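Local coordinates for peroxiredoxin (Akkermansia muciniphila, PDB 6KHX), which probably reduces hydrogen peroxide and organic hydroperoxides through a reactive cysteine, as a typical 2-Cys peroxiredoxin of the thioredoxin superfamily, at residues K34-F39 with A69-S74; K43-V48 with H81-N86; D76-H81 with I101-N106. All blocks are in the same frame, centred on the assembly; numbering follows the deposited sequence.

Contact 1: K34-F39 with A69-S74; sequences KYVILF and AVVGCS
Phe39 lays its ring over Gly72, whose lack of a side chain leaves a shallow hollow on that face of the sheet. Gly72 CA sits 3.9 Å from the centroid of the Phe39 ring, a CH-pi contact over the face, while Val70 CG1 meets the ring edge at CE1 of Phe39. The ring leans this way because its CG stands between the backbone N and the carbonyl carbon (chi1 72°). On the opposite face of the sheet, with Val36 and Leu38, the bump is Val71, whose branches fork between these two residues: CG1 of Val71 reaches CD1 of Leu38 at 3.8 Å and CG2 of Val71 reaches CG1 of Val36 at 4.1 Å. Beta-branched valines suit such strands, since they fill space close to the main chain. Between the two layers of side chains runs a parallel ladder: Ala69 N binds Tyr35 O at 2.8 Å, then the bonds alternate through Ile37 N to Ala69 O, Val71 N to Ile37 O and Phe39 N to Val71 O, ending in a weak one from Cys73 N to Phe39 O. The pair lies central in the thioredoxin-fold sheet, strand 138-143 flanking 35-40 and strand 101-103 flanking 68-74, with Ile37 touching helix 163-179 and Phe39 stacking on Phe56 of helix 48-58.

Contact 2: K43-V48 with H81-N86; sequences KDFTFV and HWAWVN
The indole of Trp84 carries the backbone of Asp44 and Phe45, part of the PxxxTxxC signature loop of peroxiredoxins, on one face: Asp44 CA lies 3.8 Å from the centroid of its six-membered ring, a CH-pi contact, and Phe45 N stands 3.1 Å above the ring plane. The Phe45 ring in turn has Trp84 CG over one face and Ala83 CB at its edge, 4.0 Å from Phe45 CZ. Its plane makes 42° with the five-membered ring of Trp84, so the two aromatics meet obliquely. At the edge of the His81 imidazole, near its plane, comes the Asp44 carboxylate.

In the signature, Thr46 and the following Cys49 hold the Thr and Cys positions; helix 78-85 backs this loop. A broad tryptophan suits its place because one flat surface can support a length of irregular main chain, and its NE1 is bonded to Gly92 O. His81 ND1 donates to Asp44 OD2, although the modelled distance is too short to be trusted; Asp44 OD1 is hydrogen-bonded to Tyr41 OH. Although the CB of Phe45 points away from the helix, CG anti to the carbonyl carbon (chi1 -58°) swings the ring back, bringing CD1 and CE1 against Trp84 CD1. Phe45 and Ala83 also pack on Ala83 and Phe45 of a neighbouring subunit, and Lys43 NZ forms salt bridges with Glu133 of its own chain and with Glu78 of that neighbour. Within the loop, Thr46 OG1 donates to Lys43 O at 2.6 Å, approaching 30° out of the carbonyl plane.

Contact 3: D76-H81 with I101-N106; sequences DSEFSH and IVSDIN
Asp76 presents its carbonyl to Ser103: the Ser103 hydroxyl OG donates to Asp76 O at 2.7 Å, lying in the carbonyl plane on a lone pair. Serine is apt here, its short arm reaching from the strand to a main-chain acceptor just before the helix. Ser103 OG stands anti to the backbone N (chi1 169°), which carries it to Asp76. The Asp76 carboxylate is occupied otherwise, OD2 accepting from Ser74 OG and from Asp44 N.

Ser77 is the N-cap. Its OG accepts from Ser80 N at 3.1 Å and more weakly from Phe79 N, supplying an acceptor to amides that the first helical turn leaves without one, while its CB rests on Ile105 CD1 at 3.8 Å. Glu78 follows, bent at chi2 (-80°) so that OE1 passes within 4.1 Å of Ile105 CD1; its OE2 makes a salt bridge to Lys43 of a neighbouring subunit. Ile105 thus offers its methyl end to the start of the helix.

His81, one turn on, is sandwiched. Ile101 CG2 lies 3.8 Å from the centroid of the imidazole, a CH-pi contact over one face, and the carbonyl O of Ser77 covers the opposite face. A flat ring fits this slot and still offers NE2 at its edge, donating to Val102 O at 3.1 Å. That oxygen lies nearly in the imidazole plane, but NE2 stands 54° out of the carbonyl plane. Beyond the strand, Asp104 centres an inverse gamma turn that diverts the chain. Helix 78-85 is thereby fastened to the strand it leads into, as in a beta-alpha-beta crossover of the thioredoxin fold, here joining the adjacent parallel strands 68-74 and 101-103.

From the N terminus, strand 35-40 comes first, and contact 1 closes a mostly helical loop of 29 residues when the chain returns as strand 68-74. Segment 43-48 lies inside that loop but finds its partner beyond it, on helix 78-85, so contact 2 crosses contact 1. Contact 3 opens after contact 1 has closed and joins the start of the same helix to strand 101-103; it crosses contact 2, and His81 belongs to both. Ser74, Asp76 and Asp44 knit the three together, while Gly72 O and Val102 N probably bond the sheet strands of contacts 1 and 3. Central sheet, signature loop and subunit-facing helix are thus tied together.

Contact 1: K34-F39 with A69-S74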
ATOM      1  N   LYS B  34      34.694  10.626  31.850  1.00 42.20           N
ATOM      2  CA  LYS B  34      35.332  11.730  31.146  1.00 42.23           C
ATOM      3  C   LYS B  34      34.376  12.358  30.136  1.00 34.91           C
ATOM      4  O   LYS B  34      33.511  11.685  29.572  1.00 37.51           O
ATOM      5  CB  LYS B  34      36.607  11.261  30.426  1.00 40.18           C
ATOM      6  CG  LYS B  34      37.659  10.676  31.353  1.00 36.22           C
ATOM      7  CD  LYS B  34      38.990  10.499  30.652  1.00 42.48           C
ATOM      8  CE  LYS B  34      40.111  10.318  31.671  1.00 60.22           C
ATOM      9  NZ  LYS B  34      40.171  11.424  32.681  1.00 52.69           N
ATOM     10  N   TYR B  35      34.547  13.659  29.909  1.00 34.60           N
ATOM     11  CA  TYR B  35      33.989  14.288  28.718  1.00 33.07           C
ATOM     12  C   TYR B  35      34.728  13.770  27.493  1.00 34.61           C
ATOM     13  O   TYR B  35      35.806  13.185  27.596  1.00 34.83           O
ATOM     14  CB  TYR B  35      34.136  15.807  28.768  1.00 30.19           C
ATOM     15  CG  TYR B  35      33.580  16.458  30.006  1.00 32.45           C
ATOM     16  CD1 TYR B  35      34.316  16.480  31.189  1.00 35.45           C
ATOM     17  CD2 TYR B  35      32.332  17.066  29.997  1.00 32.42           C
ATOM     18  CE1 TYR B  35      33.819  17.075  32.325  1.00 30.94           C
ATOM     19  CE2 TYR B  35      31.826  17.665  31.135  1.00 34.82           C
ATOM     20  CZ  TYR B  35      32.576  17.666  32.294  1.00 32.26           C
ATOM     21  OH  TYR B  35      32.084  18.259  33.428  1.00 35.57           O
ATOM     22  N   VAL B  36      34.136  13.966  26.321  1.00 32.70           N
ATOM     23  CA  VAL B  36      34.771  13.553  25.075  1.00 32.98           C
ATOM     24  C   VAL B  36      34.714  14.709  24.088  1.00 32.47           C
ATOM     25  O   VAL B  36      33.651  15.299  23.872  1.00 30.40           O
ATOM     26  CB  VAL B  36      34.118  12.296  24.468  1.00 34.38           C
ATOM     27  CG1 VAL B  36      34.852  11.888  23.198  1.00 29.60           C
ATOM     28  CG2 VAL B  36      34.112  11.156  25.468  1.00 32.52           C
ATOM     29  N   ILE B  37      35.858  15.034  23.498  1.00 31.46           N
ATOM     30  CA  ILE B  37      35.912  15.858  22.298  1.00 28.76           C
ATOM     31  C   ILE B  37      36.157  14.900  21.139  1.00 30.20           C
ATOM     32  O   ILE B  37      37.238  14.308  21.024  1.00 34.52           O
ATOM     33  CB  ILE B  37      36.996  16.938  22.388  1.00 33.08           C
ATOM     34  CG1 ILE B  37      36.556  18.057  23.331  1.00 28.79           C
ATOM     35  CG2 ILE B  37      37.295  17.520  21.013  1.00 25.54           C
ATOM     36  CD1 ILE B  37      35.531  18.976  22.731  1.00 30.75           C
ATOM     37  N   LEU B  38      35.137  14.710  20.306  1.00 28.07           N
ATOM     38  CA  LEU B  38      35.197  13.790  19.174  1.00 30.74           C
ATOM     39  C   LEU B  38      35.264  14.608  17.891  1.00 28.19           C
ATOM     40  O   LEU B  38      34.370  15.416  17.628  1.00 32.84           O
ATOM     41  CB  LEU B  38      33.974  12.868  19.166  1.00 26.99           C
ATOM     42  CG  LEU B  38      33.780  11.940  17.965  1.00 29.16           C
ATOM     43  CD1 LEU B  38      34.859  10.868  17.950  1.00 29.88           C
ATOM     44  CD2 LEU B  38      32.393  11.304  17.958  1.00 23.73           C
ATOM     45  N   PHE B  39      36.321  14.425  17.101  1.00 25.71           N
ATOM     46  CA  PHE B  39      36.440  15.194  15.867  1.00 28.11           C
ATOM     47  C   PHE B  39      36.717  14.285  14.673  1.00 30.05           C
ATOM     48  O   PHE B  39      37.525  13.353  14.746  1.00 25.32           O
ATOM     49  CB  PHE B  39      37.512  16.310  15.980  1.00 27.28           C
ATOM     50  CG  PHE B  39      38.931  15.819  15.985  1.00 28.08           C
ATOM     51  CD1 PHE B  39      39.518  15.353  17.147  1.00 30.74           C
ATOM     52  CD2 PHE B  39      39.691  15.866  14.828  1.00 28.38           C
ATOM     53  CE1 PHE B  39      40.831  14.909  17.149  1.00 34.63           C
ATOM     54  CE2 PHE B  39      41.008  15.429  14.825  1.00 33.38           C
ATOM     55  CZ  PHE B  39      41.576  14.949  15.985  1.00 35.44           C
ATOM     56  N   ALA B  69      38.600  13.376  27.200  1.00 33.65           N
ATOM     57  CA  ALA B  69      39.279  12.467  26.300  1.00 29.32           C
ATOM     58  C   ALA B  69      39.151  13.013  24.887  1.00 32.08           C
ATOM     59  O   ALA B  69      38.055  13.392  24.462  1.00 36.94           O
ATOM     60  CB  ALA B  69      38.671  11.070  26.395  1.00 22.37           C
ATOM     61  N   VAL B  70      40.269  13.075  24.171  1.00 32.16           N
ATOM     62  CA  VAL B  70      40.285  13.540  22.790  1.00 36.80           C
ATOM     63  C   VAL B  70      40.282  12.318  21.883  1.00 39.02           C
ATOM     64  O   VAL B  70      41.125  11.422  22.034  1.00 37.85           O
ATOM     65  CB  VAL B  70      41.503  14.437  22.521  1.00 33.20           C
ATOM     66  CG1 VAL B  70      41.580  14.801  21.050  1.00 38.13           C
ATOM     67  CG2 VAL B  70      41.431  15.672  23.378  1.00 35.41           C
ATOM     68  N   VAL B  71      39.330  12.272  20.948  1.00 30.72           N
ATOM     69  CA  VAL B  71      39.183  11.146  20.032  1.00 31.04           C
ATOM     70  C   VAL B  71      39.014  11.701  18.627  1.00 32.53           C
ATOM     71  O   VAL B  71      38.119  12.522  18.386  1.00 32.74           O
ATOM     72  CB  VAL B  71      37.983  10.249  20.398  1.00 31.34           C
ATOM     73  CG1 VAL B  71      37.887   9.068  19.444  1.00 24.96           C
ATOM     74  CG2 VAL B  71      38.061   9.770  21.837  1.00 21.49           C
ATOM     75  N   GLY B  72      39.877  11.266  17.709  1.00 33.44           N
ATOM     76  CA  GLY B  72      39.736  11.581  16.305  1.00 32.98           C
ATOM     77  C   GLY B  72      39.145  10.419  15.525  1.00 32.72           C
ATOM     78  O   GLY B  72      39.197   9.268  15.948  1.00 29.75           O
ATOM     79  N   CYS B  73      38.600  10.732  14.353  1.00 31.61           N
ATOM     80  CA  CYS B  73      37.939   9.720  13.548  1.00 28.57           C
ATOM     81  C   CYS B  73      37.918  10.143  12.087  1.00 32.90           C
ATOM     82  O   CYS B  73      37.617  11.298  11.769  1.00 30.25           O
ATOM     83  CB  CYS B  73      36.506   9.487  14.037  1.00 31.13           C
ATOM     84  SG  CYS B  73      35.602   8.260  13.080  1.00 35.44           S
ATOM     85  N   SER B  74      38.203   9.182  11.207  1.00 28.69           N
ATOM     86  CA  SER B  74      37.976   9.323   9.777  1.00 32.58           C
ATOM     87  C   SER B  74      37.513   7.979   9.241  1.00 31.87           C
ATOM     88  O   SER B  74      37.585   6.958   9.934  1.00 27.07           O
ATOM     89  CB  SER B  74      39.238   9.783   9.033  1.00 27.97           C
ATOM     90  OG  SER B  74      40.074   8.677   8.723  1.00 29.94           O
TER

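Contact 2: K43-V48 with H81-N86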
ATOM      1  N   LYS B  43      40.462  12.632   5.320  1.00 38.13           N
ATOM      2  CA  LYS B  43      41.360  11.656   4.713  1.00 32.59           C
ATOM      3  C   LYS B  43      42.710  11.636   5.416  1.00 37.50           C
ATOM      4  O   LYS B  43      43.300  12.695   5.656  1.00 42.78           O
ATOM      5  CB  LYS B  43      41.571  11.983   3.232  1.00 35.77           C
ATOM      6  CG  LYS B  43      40.521  11.446   2.282  1.00 35.70           C
ATOM      7  CD  LYS B  43      40.828  11.893   0.863  1.00 33.09           C
ATOM      8  CE  LYS B  43      39.611  11.786  -0.026  1.00 30.44           C
ATOM      9  NZ  LYS B  43      39.855  12.404  -1.352  1.00 35.25           N
ATOM     10  N   ASP B  44      43.201  10.434   5.720  1.00 34.42           N
ATOM     11  CA  ASP B  44      44.591  10.262   6.124  1.00 34.23           C
ATOM     12  C   ASP B  44      45.524  10.673   4.988  1.00 35.64           C
ATOM     13  O   ASP B  44      45.177  10.580   3.809  1.00 32.55           O
ATOM     14  CB  ASP B  44      44.874   8.804   6.512  1.00 40.98           C
ATOM     15  CG  ASP B  44      44.299   8.418   7.867  1.00 36.82           C
ATOM     16  OD1 ASP B  44      43.702   9.276   8.546  1.00 33.43           O
ATOM     17  OD2 ASP B  44      44.463   7.245   8.260  1.00 36.35           O
ATOM     18  N   PHE B  45      46.727  11.121   5.363  1.00 35.61           N
ATOM     19  CA  PHE B  45      47.790  11.506   4.423  1.00 37.93           C
ATOM     20  C   PHE B  45      47.409  12.717   3.578  1.00 33.37           C
ATOM     21  O   PHE B  45      47.809  12.819   2.418  1.00 37.54           O
ATOM     22  CB  PHE B  45      48.210  10.349   3.511  1.00 36.43           C
ATOM     23  CG  PHE B  45      48.701   9.149   4.249  1.00 40.30           C
ATOM     24  CD1 PHE B  45      49.980   9.122   4.774  1.00 37.82           C
ATOM     25  CD2 PHE B  45      47.889   8.041   4.413  1.00 38.76           C
ATOM     26  CE1 PHE B  45      50.440   8.010   5.457  1.00 44.76           C
ATOM     27  CE2 PHE B  45      48.344   6.926   5.093  1.00 39.44           C
ATOM     28  CZ  PHE B  45      49.621   6.911   5.616  1.00 43.64           C
ATOM     29  N   THR B  46      46.617  13.634   4.126  1.00 38.16           N
ATOM     30  CA  THR B  46      46.336  14.868   3.399  1.00 41.40           C
ATOM     31  C   THR B  46      47.015  16.042   4.099  1.00 40.41           C
ATOM     32  O   THR B  46      48.158  15.913   4.551  1.00 42.72           O
ATOM     33  CB  THR B  46      44.825  15.095   3.229  1.00 43.02           C
ATOM     34  OG1 THR B  46      44.141  14.893   4.472  1.00 46.47           O
ATOM     35  CG2 THR B  46      44.264  14.140   2.190  1.00 37.79           C
ATOM     36  N   PHE B  47      46.336  17.189   4.186  1.00 44.82           N
ATOM     37  CA  PHE B  47      47.008  18.464   4.435  1.00 42.59           C
ATOM     38  C   PHE B  47      46.584  19.106   5.751  1.00 42.24           C
ATOM     39  O   PHE B  47      47.402  19.187   6.671  1.00 43.79           O
ATOM     40  CB  PHE B  47      46.747  19.382   3.240  1.00 42.54           C
ATOM     41  CG  PHE B  47      46.792  18.666   1.914  1.00 45.09           C
ATOM     42  CD1 PHE B  47      47.858  17.834   1.592  1.00 40.19           C
ATOM     43  CD2 PHE B  47      45.750  18.794   1.006  1.00 41.15           C
ATOM     44  CE1 PHE B  47      47.884  17.158   0.381  1.00 43.05           C
ATOM     45  CE2 PHE B  47      45.775  18.127  -0.210  1.00 36.41           C
ATOM     46  CZ  PHE B  47      46.842  17.308  -0.524  1.00 33.96           C
ATOM     47  N   VAL B  48      45.340  19.583   5.872  1.00 41.23           N
ATOM     48  CA  VAL B  48      44.891  20.196   7.123  1.00 42.00           C
ATOM     49  C   VAL B  48      44.737  19.142   8.211  1.00 43.87           C
ATOM     50  O   VAL B  48      45.006  19.397   9.396  1.00 44.16           O
ATOM     51  CB  VAL B  48      43.572  20.957   6.901  1.00 38.92           C
ATOM     52  CG1 VAL B  48      43.085  21.581   8.207  1.00 42.18           C
ATOM     53  CG2 VAL B  48      43.746  22.020   5.849  1.00 40.93           C
ATOM     54  N   HIS B  81      45.596   4.599   9.454  1.00 43.04           N
ATOM     55  CA  HIS B  81      45.903   5.351  10.668  1.00 38.39           C
ATOM     56  C   HIS B  81      47.252   4.931  11.245  1.00 43.77           C
ATOM     57  O   HIS B  81      48.096   5.775  11.578  1.00 43.29           O
ATOM     58  CB  HIS B  81      44.803   5.136  11.707  1.00 29.70           C
ATOM     59  CG  HIS B  81      43.480   5.731  11.338  1.00 35.00           C
ATOM     60  ND1 HIS B  81      43.298   6.521  10.223  1.00 37.16           N
ATOM     61  CD2 HIS B  81      42.266   5.634  11.932  1.00 31.65           C
ATOM     62  CE1 HIS B  81      42.031   6.893  10.152  1.00 33.97           C
ATOM     63  NE2 HIS B  81      41.385   6.368  11.176  1.00 31.72           N
ATOM     64  N   TRP B  82      47.464   3.620  11.384  1.00 40.98           N
ATOM     65  CA  TRP B  82      48.708   3.116  11.954  1.00 40.47           C
ATOM     66  C   TRP B  82      49.911   3.497  11.098  1.00 45.27           C
ATOM     67  O   TRP B  82      50.948   3.915  11.623  1.00 44.56           O
ATOM     68  CB  TRP B  82      48.616   1.602  12.132  1.00 42.04           C
ATOM     69  CG  TRP B  82      49.939   0.947  12.365  1.00 48.52           C
ATOM     70  CD1 TRP B  82      50.577   0.775  13.561  1.00 45.37           C
ATOM     71  CD2 TRP B  82      50.794   0.378  11.365  1.00 42.58           C
ATOM     72  NE1 TRP B  82      51.777   0.133  13.364  1.00 48.13           N
ATOM     73  CE2 TRP B  82      51.932  -0.121  12.026  1.00 42.41           C
ATOM     74  CE3 TRP B  82      50.704   0.241   9.976  1.00 43.14           C
ATOM     75  CZ2 TRP B  82      52.970  -0.747  11.345  1.00 47.02           C
ATOM     76  CZ3 TRP B  82      51.734  -0.380   9.302  1.00 40.77           C
ATOM     77  CH2 TRP B  82      52.853  -0.866   9.986  1.00 44.60           C
ATOM     78  N   ALA B  83      49.801   3.350   9.777  1.00 43.55           N
ATOM     79  CA  ALA B  83      50.880   3.782   8.898  1.00 40.96           C
ATOM     80  C   ALA B  83      51.148   5.276   9.048  1.00 42.87           C
ATOM     81  O   ALA B  83      52.302   5.715   9.003  1.00 43.53           O
ATOM     82  CB  ALA B  83      50.543   3.432   7.448  1.00 36.22           C
ATOM     83  N   TRP B  84      50.096   6.069   9.262  1.00 42.67           N
ATOM     84  CA  TRP B  84      50.263   7.517   9.323  1.00 43.09           C
ATOM     85  C   TRP B  84      50.949   7.945  10.613  1.00 48.28           C
ATOM     86  O   TRP B  84      51.758   8.881  10.608  1.00 45.51           O
ATOM     87  CB  TRP B  84      48.908   8.204   9.187  1.00 39.09           C
ATOM     88  CG  TRP B  84      48.986   9.576   8.619  1.00 39.78           C
ATOM     89  CD1 TRP B  84      50.041  10.129   7.959  1.00 42.68           C
ATOM     90  CD2 TRP B  84      47.961  10.577   8.650  1.00 40.12           C
ATOM     91  NE1 TRP B  84      49.737  11.414   7.574  1.00 39.03           N
ATOM     92  CE2 TRP B  84      48.466  11.712   7.990  1.00 37.67           C
ATOM     93  CE3 TRP B  84      46.664  10.620   9.172  1.00 38.32           C
ATOM     94  CZ2 TRP B  84      47.720  12.879   7.835  1.00 33.13           C
ATOM     95  CZ3 TRP B  84      45.926  11.782   9.021  1.00 34.87           C
ATOM     96  CH2 TRP B  84      46.456  12.894   8.358  1.00 35.70           C
ATOM     97  N   VAL B  85      50.625   7.298  11.737  1.00 44.98           N
ATOM     98  CA  VAL B  85      51.331   7.615  12.975  1.00 48.09           C
ATOM     99  C   VAL B  85      52.763   7.102  12.962  1.00 50.32           C
ATOM    100  O   VAL B  85      53.549   7.459  13.848  1.00 54.18           O
ATOM    101  CB  VAL B  85      50.613   7.064  14.225  1.00 45.82           C
ATOM    102  CG1 VAL B  85      49.170   7.555  14.278  1.00 46.17           C
ATOM    103  CG2 VAL B  85      50.707   5.552  14.288  1.00 45.75           C
ATOM    104  N   ASN B  86      53.118   6.254  11.993  1.00 45.79           N
ATOM    105  CA  ASN B  86      54.490   5.812  11.806  1.00 40.46           C
ATOM    106  C   ASN B  86      55.189   6.540  10.660  1.00 46.61           C
ATOM    107  O   ASN B  86      56.230   6.079  10.185  1.00 56.70           O
ATOM    108  CB  ASN B  86      54.537   4.300  11.596  1.00 45.29           C
ATOM    109  CG  ASN B  86      54.381   3.530  12.900  1.00 56.55           C
ATOM    110  OD1 ASN B  86      55.339   3.376  13.660  1.00 63.89           O
ATOM    111  ND2 ASN B  86      53.176   3.038  13.161  1.00 50.54           N
TER

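Contact 3: D76-H81 with I101-N106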
ATOM      1  N   ASP B  76      38.959   6.257   7.027  1.00 30.73           N
ATOM      2  CA  ASP B  76      40.085   5.420   6.639  1.00 31.27           C
ATOM      3  C   ASP B  76      40.202   4.214   7.568  1.00 32.54           C
ATOM      4  O   ASP B  76      39.669   4.195   8.682  1.00 31.52           O
ATOM      5  CB  ASP B  76      41.384   6.220   6.668  1.00 32.90           C
ATOM      6  CG  ASP B  76      41.336   7.422   5.759  1.00 36.08           C
ATOM      7  OD1 ASP B  76      41.307   7.235   4.523  1.00 36.57           O
ATOM      8  OD2 ASP B  76      41.299   8.552   6.282  1.00 34.79           O
ATOM      9  N   SER B  77      40.919   3.199   7.096  1.00 33.06           N
ATOM     10  CA  SER B  77      41.112   1.991   7.881  1.00 32.06           C
ATOM     11  C   SER B  77      42.065   2.236   9.054  1.00 35.88           C
ATOM     12  O   SER B  77      42.812   3.219   9.101  1.00 35.94           O
ATOM     13  CB  SER B  77      41.654   0.866   7.004  1.00 33.51           C
ATOM     14  OG  SER B  77      43.066   0.949   6.892  1.00 37.69           O
ATOM     15  N   GLU B  78      42.042   1.301  10.005  1.00 31.47           N
ATOM     16  CA  GLU B  78      42.974   1.356  11.123  1.00 33.04           C
ATOM     17  C   GLU B  78      44.415   1.190  10.655  1.00 38.81           C
ATOM     18  O   GLU B  78      45.342   1.673  11.315  1.00 38.35           O
ATOM     19  CB  GLU B  78      42.619   0.281  12.158  1.00 36.19           C
ATOM     20  CG  GLU B  78      42.873  -1.172  11.720  1.00 32.21           C
ATOM     21  CD  GLU B  78      41.768  -1.747  10.822  1.00 37.11           C
ATOM     22  OE1 GLU B  78      40.955  -0.972  10.272  1.00 36.15           O
ATOM     23  OE2 GLU B  78      41.703  -2.986  10.672  1.00 33.48           O
ATOM     24  N   PHE B  79      44.624   0.513   9.522  1.00 38.22           N
ATOM     25  CA  PHE B  79      45.973   0.348   8.995  1.00 38.61           C
ATOM     26  C   PHE B  79      46.500   1.623   8.342  1.00 42.24           C
ATOM     27  O   PHE B  79      47.691   1.923   8.448  1.00 42.66           O
ATOM     28  CB  PHE B  79      46.017  -0.826   8.019  1.00 34.78           C
ATOM     29  CG  PHE B  79      46.016  -2.165   8.695  1.00 37.71           C
ATOM     30  CD1 PHE B  79      44.831  -2.781   9.053  1.00 41.77           C
ATOM     31  CD2 PHE B  79      47.213  -2.800   8.996  1.00 41.17           C
ATOM     32  CE1 PHE B  79      44.841  -4.013   9.687  1.00 42.73           C
ATOM     33  CE2 PHE B  79      47.226  -4.030   9.627  1.00 36.82           C
ATOM     34  CZ  PHE B  79      46.042  -4.635   9.975  1.00 37.90           C
ATOM     35  N   SER B  80      45.644   2.402   7.684  1.00 39.05           N
ATOM     36  CA  SER B  80      46.092   3.714   7.226  1.00 36.50           C
ATOM     37  C   SER B  80      46.431   4.616   8.407  1.00 43.42           C
ATOM     38  O   SER B  80      47.440   5.328   8.383  1.00 43.74           O
ATOM     39  CB  SER B  80      45.033   4.353   6.336  1.00 40.01           C
ATOM     40  OG  SER B  80      44.911   3.633   5.126  1.00 43.00           O
ATOM     41  N   HIS B  81      45.596   4.599   9.454  1.00 43.04           N
ATOM     42  CA  HIS B  81      45.903   5.351  10.668  1.00 38.39           C
ATOM     43  C   HIS B  81      47.252   4.931  11.245  1.00 43.77           C
ATOM     44  O   HIS B  81      48.096   5.775  11.578  1.00 43.29           O
ATOM     45  CB  HIS B  81      44.803   5.136  11.707  1.00 29.70           C
ATOM     46  CG  HIS B  81      43.480   5.731  11.338  1.00 35.00           C
ATOM     47  ND1 HIS B  81      43.298   6.521  10.223  1.00 37.16           N
ATOM     48  CD2 HIS B  81      42.266   5.634  11.932  1.00 31.65           C
ATOM     49  CE1 HIS B  81      42.031   6.893  10.152  1.00 33.97           C
ATOM     50  NE2 HIS B  81      41.385   6.368  11.176  1.00 31.72           N
ATOM     51  N   ILE B 101      42.556   7.221  17.584  1.00 33.15           N
ATOM     52  CA  ILE B 101      42.100   7.597  16.252  1.00 37.05           C
ATOM     53  C   ILE B 101      41.244   6.451  15.736  1.00 36.95           C
ATOM     54  O   ILE B 101      41.764   5.373  15.421  1.00 32.78           O
ATOM     55  CB  ILE B 101      43.260   7.895  15.297  1.00 35.36           C
ATOM     56  CG1 ILE B 101      44.255   8.856  15.963  1.00 39.11           C
ATOM     57  CG2 ILE B 101      42.714   8.453  13.988  1.00 33.05           C
ATOM     58  CD1 ILE B 101      45.511   9.123  15.149  1.00 35.50           C
ATOM     59  N   VAL B 102      39.930   6.678  15.674  1.00 35.41           N
ATOM     60  CA  VAL B 102      38.962   5.638  15.345  1.00 31.58           C
ATOM     61  C   VAL B 102      38.903   5.446  13.838  1.00 31.25           C
ATOM     62  O   VAL B 102      38.949   6.412  13.067  1.00 34.48           O
ATOM     63  CB  VAL B 102      37.578   6.010  15.909  1.00 31.47           C
ATOM     64  CG1 VAL B 102      36.530   4.966  15.517  1.00 27.97           C
ATOM     65  CG2 VAL B 102      37.655   6.173  17.403  1.00 29.85           C
ATOM     66  N   SER B 103      38.760   4.197  13.410  1.00 28.73           N
ATOM     67  CA  SER B 103      38.559   3.874  12.003  1.00 32.24           C
ATOM     68  C   SER B 103      37.066   3.669  11.750  1.00 32.39           C
ATOM     69  O   SER B 103      36.504   2.635  12.123  1.00 33.71           O
ATOM     70  CB  SER B 103      39.359   2.632  11.620  1.00 29.21           C
ATOM     71  OG  SER B 103      38.980   2.162  10.337  1.00 30.30           O
ATOM     72  N   ASP B 104      36.430   4.646  11.098  1.00 31.92           N
ATOM     73  CA  ASP B 104      35.024   4.537  10.696  1.00 27.72           C
ATOM     74  C   ASP B 104      34.935   3.875   9.321  1.00 27.23           C
ATOM     75  O   ASP B 104      34.441   4.439   8.345  1.00 26.69           O
ATOM     76  CB  ASP B 104      34.365   5.914  10.692  1.00 28.59           C
ATOM     77  CG  ASP B 104      32.876   5.861  10.344  1.00 29.89           C
ATOM     78  OD1 ASP B 104      32.247   4.790  10.477  1.00 28.95           O
ATOM     79  OD2 ASP B 104      32.335   6.900   9.914  1.00 31.67           O
ATOM     80  N   ILE B 105      35.415   2.631   9.280  1.00 29.14           N
ATOM     81  CA  ILE B 105      35.666   1.959   8.008  1.00 27.70           C
ATOM     82  C   ILE B 105      34.375   1.702   7.238  1.00 32.18           C
ATOM     83  O   ILE B 105      34.391   1.632   6.002  1.00 33.83           O
ATOM     84  CB  ILE B 105      36.449   0.660   8.263  1.00 33.87           C
ATOM     85  CG1 ILE B 105      37.045   0.112   6.964  1.00 27.82           C
ATOM     86  CG2 ILE B 105      35.568  -0.377   8.945  1.00 27.38           C
ATOM     87  CD1 ILE B 105      38.241  -0.793   7.194  1.00 31.36           C
ATOM     88  N   ASN B 106      33.240   1.575   7.931  1.00 30.90           N
ATOM     89  CA  ASN B 106      31.951   1.361   7.286  1.00 27.36           C
ATOM     90  C   ASN B 106      31.197   2.654   7.014  1.00 31.49           C
ATOM     91  O   ASN B 106      30.127   2.608   6.392  1.00 32.65           O
ATOM     92  CB  ASN B 106      31.069   0.452   8.147  1.00 31.63           C
ATOM     93  CG  ASN B 106      31.599  -0.955   8.241  1.00 33.60           C
ATOM     94  OD1 ASN B 106      32.261  -1.446   7.326  1.00 37.32           O
ATOM     95  ND2 ASN B 106      31.321  -1.615   9.355  1.00 33.77           N
TER